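Local coordinates for Nadp(h)-dependent ketose reductase (Bemisia argentifolii, PDB 1E3J), which probably reduces fructose with NADPH, as a zinc-dependent ketose reductase (sorbitol dehydrogenase) of the zinc-containing alcohol dehydrogenase family, at residues Tyr129-Ala133 with Asp134-Lys138; Cys313-Lys316 with Gln317-Thr320. One frame throughout, in Å; residues are numbered along the deposited sequence.

Contact 1: Tyr129-Ala133 with Asp134-Lys138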
loop_
_atom_site.group_PDB
_atom_site.type_symbol
_atom_site.label_atom_id
_atom_site.label_comp_id
_atom_site.label_asym_id
_atom_site.label_seq_id
_atom_site.Cartn_x
_atom_site.Cartn_y
_atom_site.Cartn_z
ATOM N N TYR A 129 -4.156 7.246 -39.032
ATOM C CA TYR A 129 -3.969 6.125 -38.117
ATOM C C TYR A 129 -5.261 5.830 -37.384
ATOM O O TYR A 129 -6.025 6.732 -37.041
ATOM C CB TYR A 129 -2.854 6.503 -37.132
ATOM C CG TYR A 129 -2.536 5.488 -36.076
ATOM C CD1 TYR A 129 -1.990 4.246 -36.407
ATOM C CD2 TYR A 129 -2.810 5.768 -34.724
ATOM C CE1 TYR A 129 -1.728 3.298 -35.419
ATOM C CE2 TYR A 129 -2.552 4.831 -33.723
ATOM C CZ TYR A 129 -2.020 3.607 -34.069
ATOM O OH TYR A 129 -1.795 2.692 -33.072
ATOM N N VAL A 130 -5.510 4.561 -37.155
ATOM C CA VAL A 130 -6.708 4.117 -36.434
ATOM C C VAL A 130 -6.229 3.605 -35.047
ATOM O O VAL A 130 -5.190 2.959 -34.970
ATOM C CB VAL A 130 -7.404 3.019 -37.271
ATOM C CG1 VAL A 130 -7.668 1.765 -36.451
ATOM C CG2 VAL A 130 -8.702 3.605 -37.888
ATOM N N HIS A 131 -6.962 3.892 -33.968
ATOM C CA HIS A 131 -6.530 3.466 -32.618
ATOM C C HIS A 131 -7.737 3.276 -31.699
ATOM O O HIS A 131 -8.757 3.955 -31.871
ATOM C CB HIS A 131 -5.601 4.560 -32.029
ATOM C CG HIS A 131 -4.717 4.092 -30.913
ATOM N ND1 HIS A 131 -3.824 3.051 -31.053
ATOM C CD2 HIS A 131 -4.567 4.548 -29.643
ATOM C CE1 HIS A 131 -3.158 2.884 -29.926
ATOM N NE2 HIS A 131 -3.591 3.779 -29.056
ATOM N N ALA A 132 -7.618 2.378 -30.717
ATOM C CA ALA A 132 -8.720 2.132 -29.755
ATOM C C ALA A 132 -9.079 3.453 -29.115
ATOM O O ALA A 132 -8.204 4.178 -28.643
ATOM C CB ALA A 132 -8.286 1.134 -28.675
ATOM N N ALA A 133 -10.364 3.770 -29.103
ATOM C CA ALA A 133 -10.855 5.031 -28.574
ATOM C C ALA A 133 -10.556 5.286 -27.123
ATOM O O ALA A 133 -10.337 6.437 -26.723
ATOM C CB ALA A 133 -12.356 5.126 -28.785
ATOM N N ASP A 134 -10.563 4.233 -26.314
ATOM C CA ASP A 134 -10.307 4.452 -24.905
ATOM C C ASP A 134 -8.826 4.775 -24.636
ATOM O O ASP A 134 -8.450 5.073 -23.493
ATOM C CB ASP A 134 -10.756 3.229 -24.085
ATOM C CG ASP A 134 -10.040 1.976 -24.483
ATOM O OD1 ASP A 134 -9.909 1.721 -25.699
ATOM O OD2 ASP A 134 -9.617 1.234 -23.585
ATOM N N PHE A 135 -7.979 4.693 -25.666
ATOM C CA PHE A 135 -6.572 5.015 -25.456
ATOM C C PHE A 135 -6.198 6.273 -26.201
ATOM O O PHE A 135 -5.049 6.478 -26.552
ATOM C CB PHE A 135 -5.652 3.853 -25.848
ATOM C CG PHE A 135 -5.597 2.753 -24.812
ATOM C CD1 PHE A 135 -6.671 1.854 -24.656
ATOM C CD2 PHE A 135 -4.501 2.638 -23.959
ATOM C CE1 PHE A 135 -6.658 0.861 -23.656
ATOM C CE2 PHE A 135 -4.462 1.646 -22.945
ATOM C CZ PHE A 135 -5.545 0.753 -22.791
ATOM N N CYS A 136 -7.184 7.120 -26.451
ATOM C CA CYS A 136 -6.944 8.393 -27.103
ATOM C C CYS A 136 -7.485 9.374 -26.083
ATOM O O CYS A 136 -8.677 9.385 -25.823
ATOM C CB CYS A 136 -7.738 8.511 -28.403
ATOM S SG CYS A 136 -7.128 7.501 -29.780
ATOM N N HIS A 137 -6.619 10.218 -25.533
ATOM C CA HIS A 137 -7.004 11.172 -24.513
ATOM C C HIS A 137 -7.292 12.570 -25.086
ATOM O O HIS A 137 -6.411 13.263 -25.618
ATOM C CB HIS A 137 -5.886 11.204 -23.473
ATOM C CG HIS A 137 -5.492 9.841 -22.987
ATOM N ND1 HIS A 137 -6.015 9.277 -21.838
ATOM C CD2 HIS A 137 -4.695 8.892 -23.536
ATOM C CE1 HIS A 137 -5.559 8.041 -21.704
ATOM N NE2 HIS A 137 -4.754 7.784 -22.721
ATOM N N LYS A 138 -8.540 12.985 -24.957
ATOM C CA LYS A 138 -8.967 14.257 -25.481
ATOM C C LYS A 138 -8.159 15.356 -24.862
ATOM O O LYS A 138 -7.927 15.340 -23.658
ATOM C CB LYS A 138 -10.458 14.475 -25.193
ATOM C CG LYS A 138 -11.023 15.778 -25.798
ATOM C CD LYS A 138 -12.561 15.765 -25.752
ATOM C CE LYS A 138 -13.172 17.176 -25.894
ATOM N NZ LYS A 138 -12.890 17.840 -27.202
#
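A short 3-10 turn carries the chain from strand 128-132 into strand 136-138, and it is closed by two successive backbone bonds. Phe135 N donates to Ala132 O at 3.0 Å, and one residue on Cys136 N donates to Ala133 O at 3.2 Å. From the end of strand 128-132 the His131 ring turns an edge to the residues after the turn: its CD2 lies 3.7 Å from Phe135 O and 3.9 Å from Cys136 SG, both close to the ring plane, while its NE2 passes Phe135 CB at 3.8 Å. The ring is placed there with CG opposite the backbone N (chi1 -160°), and NE2 is hydrogen-bonded to Glu91 O. This turn belongs to the GroES-like domain, where strand 128-132 pairs with strand 30-40 and strand 136-138 with strand 87-90. In the turn itself, Asp134 OD1 lies 3.4 Å from Ala132 CB and forms a salt bridge with Arg97, while the Phe135 ring has that same oxygen at its edge and makes a cation-pi contact with Lys103 of a second subunit, whose NZ is also hydrogen-bonded to Asp134 O.

Contact 2: Cys313-Lys316 with Gln317-Thr320; sequences CNVK and QLVT
Gln317 folds back over Asn314 in the 3-10 turn that leads from the loop after helix 301-309 into strand 319-324. Its CG lies between the backbone N and the carbonyl carbon (chi1 73°), which sends the chain back along the turn. CB comes 3.5 Å from Asn314 OD1. CG follows at 3.7 Å from Asn314 O, and the extended chain then carries CD past the same oxygen. At the tip, NE2 gives Asn314 O an almost straight hydrogen bond of 2.8 Å (175°), with that oxygen in the plane of the glutamine amide, and also passes Asn314 CB at 3.3 Å. The other tip atom, OE1, is hydrogen-bonded to Asn210 ND2, so the amide is gripped at both ends and its rotation is fixed. Asn314 OD1 in turn accepts from Gln317 N at 2.9 Å, and the two amide planes stand 40° apart. On the buried side, Val315 CB and Leu318 CD2 approach to 4.1 Å, next to Leu186 and Val183 of helix 179-190. Where the strand begins, Val319 N donates to Lys316 O at 3.1 Å.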
loop_
_atom_site.group_PDB
_atom_site.type_symbol
_atom_site.label_atom_id
_atom_site.label_comp_id
_atom_site.label_asym_id
_atom_site.label_seq_id
_atom_site.Cartn_x
_atom_site.Cartn_y
_atom_site.Cartn_z
ATOM N N CYS A 313 3.965 21.695 -16.050
ATOM C CA CYS A 313 5.045 21.151 -16.839
ATOM C C CYS A 313 5.058 21.742 -18.218
ATOM O O CYS A 313 4.078 21.638 -18.964
ATOM C CB CYS A 313 4.895 19.630 -16.980
ATOM S SG CYS A 313 5.098 18.810 -15.445
ATOM N N ASN A 314 6.172 22.366 -18.541
ATOM C CA ASN A 314 6.389 22.928 -19.847
ATOM C C ASN A 314 7.126 21.791 -20.540
ATOM O O ASN A 314 8.295 21.543 -20.244
ATOM C CB ASN A 314 7.327 24.130 -19.743
ATOM C CG ASN A 314 7.783 24.638 -21.120
ATOM O OD1 ASN A 314 7.799 23.880 -22.108
ATOM N ND2 ASN A 314 8.187 25.921 -21.178
ATOM N N VAL A 315 6.466 21.063 -21.427
ATOM C CA VAL A 315 7.184 19.999 -22.109
ATOM C C VAL A 315 7.602 20.471 -23.495
ATOM O O VAL A 315 8.475 19.880 -24.105
ATOM C CB VAL A 315 6.330 18.701 -22.260
ATOM C CG1 VAL A 315 6.087 18.071 -20.888
ATOM C CG2 VAL A 315 5.024 19.007 -22.947
ATOM N N LYS A 316 6.973 21.542 -23.982
ATOM C CA LYS A 316 7.278 22.067 -25.309
ATOM C C LYS A 316 8.752 22.470 -25.435
ATOM O O LYS A 316 9.355 22.304 -26.500
ATOM C CB LYS A 316 6.340 23.252 -25.654
ATOM C CG LYS A 316 6.593 24.560 -24.866
ATOM C CD LYS A 316 5.330 25.476 -24.786
ATOM C CE LYS A 316 4.716 25.782 -26.173
ATOM N NZ LYS A 316 3.413 26.549 -26.126
ATOM N N GLN A 317 9.346 22.957 -24.351
ATOM C CA GLN A 317 10.752 23.355 -24.394
ATOM C C GLN A 317 11.650 22.162 -24.690
ATOM O O GLN A 317 12.852 22.327 -24.840
ATOM C CB GLN A 317 11.196 23.938 -23.054
ATOM C CG GLN A 317 11.359 22.875 -21.942
ATOM C CD GLN A 317 11.479 23.517 -20.576
ATOM O OE1 GLN A 317 12.439 24.244 -20.316
ATOM N NE2 GLN A 317 10.491 23.272 -19.692
ATOM N N LEU A 318 11.083 20.963 -24.755
ATOM C CA LEU A 318 11.882 19.760 -24.989
ATOM C C LEU A 318 12.154 19.529 -26.463
ATOM O O LEU A 318 13.071 18.808 -26.839
ATOM C CB LEU A 318 11.165 18.523 -24.422
ATOM C CG LEU A 318 11.490 17.960 -23.031
ATOM C CD1 LEU A 318 12.129 18.998 -22.146
ATOM C CD2 LEU A 318 10.191 17.413 -22.412
ATOM N N VAL A 319 11.330 20.104 -27.310
ATOM C CA VAL A 319 11.543 19.904 -28.735
ATOM C C VAL A 319 12.734 20.764 -29.221
ATOM O O VAL A 319 12.643 21.981 -29.217
ATOM C CB VAL A 319 10.279 20.303 -29.485
ATOM C CG1 VAL A 319 10.464 20.130 -31.006
ATOM C CG2 VAL A 319 9.124 19.468 -28.957
ATOM N N THR A 320 13.857 20.142 -29.591
ATOM C CA THR A 320 14.995 20.919 -30.090
ATOM C C THR A 320 14.945 20.989 -31.619
ATOM O O THR A 320 15.336 21.994 -32.216
ATOM C CB THR A 320 16.366 20.319 -29.667
ATOM O OG1 THR A 320 16.362 18.904 -29.851
ATOM C CG2 THR A 320 16.675 20.648 -28.207
#

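Contact 1 closes along the chain well before contact 2 opens, and both reach the same mixed sheet. Their centres are about 23 Å apart and their nearest atoms about 13 Å. Strand 30-40 connects them: it pairs antiparallel with strand 128-132 and with strand 344-348, which runs parallel to strand 319-324. Neither contact reaches the zinc site of Cys41, His66 and Glu67, though the side chain of His131 comes within about 9 Å of that of His66, and Val319 within about 9 Å of Glu67. Contact 1 lies in the GroES-like region, not far from the four-cysteine zinc site; contact 2 faces the Rossmann-type region, consistent with a place where the two regions meet.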